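PDB 4MMO: Sso-CP2 metallo-carboxypetidase from Sulfolobus solfataricus, which probably acts as a zinc-dependent carboxypeptidase of the M20 family, hydrolysing peptide bonds at the C-terminal end of its substrates. Local coordinates for residues L125-K130 with K432-L437; I58-K63 with H118-N123. One frame throughout, in Å; residues are numbered along the deposited sequence.

Interaction 1. Residues L125-K130 with K432-L437; sequences LNVNVK and KLYPIL
Two pairs carry this contact by van der Waals packing: Val127 with Tyr434, both apolar at the point of touch, and Asn126 with Pro435, where a proline ring packs on a peptide carbonyl. The methyl CG2 of Val127 comes up to the edge of the Tyr434 ring, lying near the ring plane, 3.8 Å from CE2 and almost as close to CD2; the two side chains cross at about a right angle. Tyr434 has CG anti to its backbone N (chi1 173°), which directs the ring toward Val127 and lets its CD2-CE2 edge reach CG2. Its hydroxyl OH is hydrogen-bonded to Ser159 OG, while Lys64 makes a cation-pi contact with the ring and a hydrogen bond to the Tyr434 carbonyl.

Next in the chain, the ring of Pro435 rests on the backbone of Asn126: CB of Pro435 is 3.2 Å from the carbonyl O of Asn126, and CG of the same proline is 4.1 Å from Asn126 CB. These pairs join two layers of the zinc-peptidase domain. Residues 125-130 lead into strand 128-134, an inner strand of the mixed six-stranded sheet, and 432-437 are the end of helix 417-433 together with the C terminus. The CA atoms of Val127 and Pro435 are 6.1 Å apart. Val127 also packs on Leu66 of the adjoining strand 65-71.

Polar contact between the segments is indirect. A water accepts a hydrogen bond from Asn126 ND2 at 3.0 Å and donates one to the carbonyl O of Lys432, in the helix, at 3.1 Å, bridging the exposed asparagine to that carbonyl. At the chain terminus, OXT of Leu437 forms a salt bridge with Lys64 NZ.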
loop_
_atom_site.group_PDB
_atom_site.type_symbol
_atom_site.label_atom_id
_atom_site.label_comp_id
_atom_site.label_asym_id
_atom_site.label_seq_id
_atom_site.Cartn_x
_atom_site.Cartn_y
_atom_site.Cartn_z
ATOM N N LEU A 125 10.437 52.920 7.816
ATOM C CA LEU A 125 10.699 51.658 8.505
ATOM C C LEU A 125 11.329 51.907 9.873
ATOM O O LEU A 125 12.449 52.410 9.971
ATOM C CB LEU A 125 11.605 50.748 7.668
ATOM C CG LEU A 125 11.853 49.352 8.253
ATOM C CD1 LEU A 125 10.562 48.549 8.320
ATOM C CD2 LEU A 125 12.907 48.597 7.456
ATOM N N ASN A 126 10.603 51.541 10.924
ATOM C CA ASN A 126 11.033 51.808 12.292
ATOM C C ASN A 126 11.156 50.531 13.109
ATOM O O ASN A 126 10.928 50.515 14.322
ATOM C CB ASN A 126 10.068 52.789 12.959
ATOM C CG ASN A 126 10.085 54.150 12.298
ATOM O OD1 ASN A 126 11.042 54.909 12.447
ATOM N ND2 ASN A 126 9.029 54.466 11.563
ATOM N N VAL A 127 11.519 49.457 12.418
ATOM C CA VAL A 127 11.814 48.183 13.053
ATOM C C VAL A 127 12.900 47.492 12.239
ATOM O O VAL A 127 12.833 47.448 11.012
ATOM C CB VAL A 127 10.549 47.291 13.147
ATOM C CG1 VAL A 127 9.878 47.151 11.794
ATOM C CG2 VAL A 127 10.879 45.923 13.734
ATOM N N ASN A 128 13.917 46.986 12.922
ATOM C CA ASN A 128 14.952 46.219 12.256
ATOM C C ASN A 128 14.353 44.906 11.786
ATOM O O ASN A 128 13.581 44.276 12.513
ATOM C CB ASN A 128 16.116 45.958 13.204
ATOM C CG ASN A 128 16.683 47.229 13.788
ATOM O OD1 ASN A 128 16.869 48.219 13.083
ATOM N ND2 ASN A 128 16.961 47.211 15.086
ATOM N N VAL A 129 14.699 44.502 10.568
ATOM C CA VAL A 129 14.149 43.291 9.976
ATOM C C VAL A 129 15.256 42.320 9.596
ATOM O O VAL A 129 16.209 42.678 8.899
ATOM C CB VAL A 129 13.292 43.616 8.739
ATOM C CG1 VAL A 129 12.822 42.340 8.040
ATOM C CG2 VAL A 129 12.102 44.456 9.149
ATOM N N LYS A 130 15.117 41.090 10.073
ATOM C CA LYS A 130 15.988 39.994 9.678
ATOM C C LYS A 130 15.161 39.001 8.882
ATOM O O LYS A 130 14.076 38.602 9.315
ATOM C CB LYS A 130 16.586 39.324 10.908
ATOM C CG LYS A 130 17.490 40.236 11.708
ATOM C CD LYS A 130 18.035 39.539 12.935
ATOM C CE LYS A 130 19.104 40.380 13.609
ATOM N NZ LYS A 130 19.640 39.712 14.823
ATOM N N LYS A 432 4.286 49.314 10.336
ATOM C CA LYS A 432 4.138 50.675 10.849
ATOM C C LYS A 432 3.653 50.635 12.290
ATOM O O LYS A 432 4.003 51.481 13.107
ATOM C CB LYS A 432 3.141 51.459 9.996
ATOM C CG LYS A 432 3.708 51.990 8.693
ATOM C CD LYS A 432 2.603 52.480 7.774
ATOM C CE LYS A 432 3.107 53.549 6.823
ATOM N NZ LYS A 432 2.222 53.702 5.636
ATOM N N LEU A 433 2.865 49.611 12.590
ATOM C CA LEU A 433 2.123 49.520 13.835
ATOM C C LEU A 433 2.903 48.792 14.931
ATOM O O LEU A 433 2.855 49.180 16.102
ATOM C CB LEU A 433 0.815 48.793 13.544
ATOM C CG LEU A 433 -0.315 48.802 14.562
ATOM C CD1 LEU A 433 -0.649 50.212 15.025
ATOM C CD2 LEU A 433 -1.516 48.155 13.913
ATOM N N TYR A 434 3.624 47.741 14.548
ATOM C CA TYR A 434 4.400 46.949 15.504
ATOM C C TYR A 434 5.336 47.789 16.380
ATOM O O TYR A 434 5.371 47.605 17.598
ATOM C CB TYR A 434 5.203 45.864 14.777
ATOM C CG TYR A 434 6.154 45.105 15.675
ATOM C CD1 TYR A 434 5.686 44.378 16.762
ATOM C CD2 TYR A 434 7.519 45.110 15.434
ATOM C CE1 TYR A 434 6.551 43.683 17.584
ATOM C CE2 TYR A 434 8.393 44.412 16.249
ATOM C CZ TYR A 434 7.904 43.702 17.320
ATOM O OH TYR A 434 8.772 43.012 18.132
ATOM N N PRO A 435 6.094 48.714 15.771
ATOM C CA PRO A 435 7.061 49.458 16.586
ATOM C C PRO A 435 6.445 50.509 17.524
ATOM O O PRO A 435 7.126 50.932 18.458
ATOM C CB PRO A 435 7.965 50.124 15.543
ATOM C CG PRO A 435 7.142 50.219 14.324
ATOM C CD PRO A 435 6.202 49.055 14.342
ATOM N N ILE A 436 5.199 50.916 17.297
ATOM C CA ILE A 436 4.583 51.936 18.149
ATOM C C ILE A 436 3.819 51.328 19.328
ATOM O O ILE A 436 3.547 52.014 20.311
ATOM C CB ILE A 436 3.665 52.915 17.356
ATOM C CG1 ILE A 436 2.410 52.218 16.823
ATOM C CG2 ILE A 436 4.448 53.562 16.225
ATOM C CD1 ILE A 436 1.398 53.170 16.199
ATOM N N LEU A 437 3.488 50.043 19.237
ATOM C CA LEU A 437 2.779 49.371 20.318
ATOM C C LEU A 437 3.747 48.932 21.408
ATOM O O LEU A 437 3.380 48.843 22.581
ATOM C CB LEU A 437 1.998 48.166 19.793
ATOM C CG LEU A 437 0.871 48.462 18.804
ATOM C CD1 LEU A 437 0.266 47.161 18.303
ATOM C CD2 LEU A 437 -0.196 49.340 19.434
ATOM O OXT LEU A 437 4.919 48.665 21.144
HETATM O O HOH W 1 6.277 53.324 12.091
#

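Interaction 2. Residues I58-K63 with H118-N123; sequences INVNAK and HLLDKN
The contact sets the C-terminal end of helix 102-121 against the end of strand 53-58, in the mixed sheet of the zinc-peptidase domain, and the loop that follows toward strand 65-71. Leu120 supplies the helix side, with both branches against Ile58: CD2 of Leu120 lies 4.0 Å from Ile58 CG2, and CD1 of Leu120 is 4.1 Å from that same methyl. With CG2 anti to the backbone N (chi1 -57° for CG1), Ile58 turns that methyl toward Leu120. A looser touch follows two residues on, where Val60 CG1 comes within 4.4 Å of Leu120 CD2.

The helix ends here in a Schellman motif. Asn123, at positive phi, is its C' residue; Asn123 N bonds to Leu120 O at 3.1 Å and Glu124 N to Leu119 O, which turns the chain away just beyond the leucine that makes the contact. Leu125 and Leu39, the latter from helix 24-39, each pack on both Ile58 and Leu120 and enlarge the apolar cluster. Beyond the cluster, Asn128 OD1 accepts hydrogen bonds from the backbone N of Val60 and of Ala62, holding the loop.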
loop_
_atom_site.group_PDB
_atom_site.type_symbol
_atom_site.label_atom_id
_atom_site.label_comp_id
_atom_site.label_asym_id
_atom_site.label_seq_id
_atom_site.Cartn_x
_atom_site.Cartn_y
_atom_site.Cartn_z
ATOM N N ILE A 58 18.063 44.062 7.555
ATOM C CA ILE A 58 17.771 45.458 7.272
ATOM C C ILE A 58 17.778 46.199 8.601
ATOM O O ILE A 58 16.803 46.150 9.351
ATOM C CB ILE A 58 16.402 45.631 6.584
ATOM C CG1 ILE A 58 16.337 44.801 5.299
ATOM C CG2 ILE A 58 16.141 47.095 6.262
ATOM C CD1 ILE A 58 15.782 43.407 5.492
ATOM N N ASN A 59 18.889 46.866 8.895
ATOM C CA ASN A 59 19.041 47.597 10.145
ATOM C C ASN A 59 18.789 49.089 9.968
ATOM O O ASN A 59 19.419 49.735 9.132
ATOM C CB ASN A 59 20.438 47.386 10.723
ATOM C CG ASN A 59 20.611 48.056 12.072
ATOM O OD1 ASN A 59 20.135 47.555 13.091
ATOM N ND2 ASN A 59 21.290 49.196 12.085
ATOM N N VAL A 60 17.861 49.620 10.761
ATOM C CA VAL A 60 17.570 51.052 10.776
ATOM C C VAL A 60 17.753 51.626 12.182
ATOM O O VAL A 60 17.155 52.641 12.529
ATOM C CB VAL A 60 16.134 51.339 10.291
ATOM C CG1 VAL A 60 15.991 50.979 8.822
ATOM C CG2 VAL A 60 15.113 50.582 11.135
ATOM N N ASN A 61 18.583 50.965 12.984
ATOM C CA ASN A 61 18.884 51.413 14.342
ATOM C C ASN A 61 17.647 51.571 15.224
ATOM O O ASN A 61 17.633 52.391 16.142
ATOM C CB ASN A 61 19.671 52.726 14.300
ATOM C CG ASN A 61 21.022 52.570 13.634
ATOM O OD1 ASN A 61 21.254 53.083 12.538
ATOM N ND2 ASN A 61 21.925 51.853 14.295
ATOM N N ALA A 62 16.613 50.785 14.947
ATOM C CA ALA A 62 15.401 50.814 15.758
ATOM C C ALA A 62 15.583 49.955 17.001
ATOM O O ALA A 62 16.463 49.093 17.050
ATOM C CB ALA A 62 14.208 50.331 14.950
ATOM N N LYS A 63 14.743 50.194 18.004
ATOM C CA LYS A 63 14.826 49.477 19.269
ATOM C C LYS A 63 14.296 48.049 19.152
ATOM O O LYS A 63 14.724 47.161 19.891
ATOM C CB LYS A 63 14.053 50.233 20.352
ATOM C CG LYS A 63 14.676 51.567 20.729
ATOM C CD LYS A 63 13.876 52.275 21.816
ATOM C CE LYS A 63 14.559 53.559 22.262
ATOM N NZ LYS A 63 14.504 54.620 21.218
ATOM N N HIS A 118 8.774 49.461 0.215
ATOM C CA HIS A 118 7.974 50.673 0.196
ATOM C C HIS A 118 8.297 51.543 1.405
ATOM O O HIS A 118 8.537 52.743 1.269
ATOM C CB HIS A 118 6.486 50.327 0.151
ATOM C CG HIS A 118 6.064 49.671 -1.127
ATOM N ND1 HIS A 118 4.781 49.212 -1.343
ATOM C CD2 HIS A 118 6.755 49.398 -2.257
ATOM C CE1 HIS A 118 4.704 48.683 -2.549
ATOM N NE2 HIS A 118 5.888 48.781 -3.127
ATOM N N LEU A 119 8.332 50.933 2.585
ATOM C CA LEU A 119 8.634 51.670 3.803
ATOM C C LEU A 119 10.047 52.249 3.766
ATOM O O LEU A 119 10.264 53.378 4.194
ATOM C CB LEU A 119 8.452 50.780 5.034
ATOM C CG LEU A 119 7.025 50.292 5.304
ATOM C CD1 LEU A 119 6.971 49.507 6.607
ATOM C CD2 LEU A 119 6.031 51.445 5.348
ATOM N N LEU A 120 11.002 51.479 3.251
ATOM C CA LEU A 120 12.373 51.964 3.102
ATOM C C LEU A 120 12.428 53.163 2.158
ATOM O O LEU A 120 13.127 54.142 2.422
ATOM C CB LEU A 120 13.285 50.857 2.566
ATOM C CG LEU A 120 13.810 49.814 3.555
ATOM C CD1 LEU A 120 14.571 48.724 2.815
ATOM C CD2 LEU A 120 14.699 50.457 4.604
ATOM N N ASP A 121 11.690 53.076 1.054
ATOM C CA ASP A 121 11.682 54.131 0.047
ATOM C C ASP A 121 11.109 55.444 0.584
ATOM O O ASP A 121 11.316 56.503 -0.009
ATOM C CB ASP A 121 10.880 53.689 -1.182
ATOM C CG ASP A 121 11.600 52.633 -2.011
ATOM O OD1 ASP A 121 12.811 52.408 -1.794
ATOM O OD2 ASP A 121 10.949 52.035 -2.895
ATOM N N LYS A 122 10.388 55.367 1.700
ATOM C CA LYS A 122 9.773 56.544 2.305
ATOM C C LYS A 122 10.410 56.891 3.649
ATOM O O LYS A 122 9.945 57.792 4.347
ATOM C CB LYS A 122 8.275 56.311 2.513
ATOM C CG LYS A 122 7.507 55.929 1.260
ATOM C CD LYS A 122 6.021 55.789 1.572
ATOM C CE LYS A 122 5.298 54.904 0.571
ATOM N NZ LYS A 122 4.693 53.708 1.228
ATOM N N ASN A 123 11.472 56.176 4.009
ATOM C CA ASN A 123 12.095 56.330 5.320
ATOM C C ASN A 123 11.075 56.183 6.452
ATOM O O ASN A 123 11.083 56.948 7.417
ATOM C CB ASN A 123 12.831 57.672 5.418
ATOM C CG ASN A 123 14.204 57.630 4.773
ATOM O OD1 ASN A 123 15.217 57.460 5.454
ATOM N ND2 ASN A 123 14.245 57.777 3.455
#

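How the interactions relate
From the N terminus, strand 53-58 gives way to the loop after it, and this 58-63 segment meets the end of helix 102-121 in interaction 2 and so closes a span that includes strand 65-71. The chain then turns at once into 125-130, whose contact with 432-437 in interaction 1 closes a far longer span of 301 intervening residues, reaching to the C terminus. The two contacts follow in series, neither nesting nor crossing. Their centres are 8 Å apart, and they meet directly through a probable hydrogen bond between Ile58 N and Val129 O. Together they tie strands 53-58 and 128-134 to helices 102-121 and 417-433.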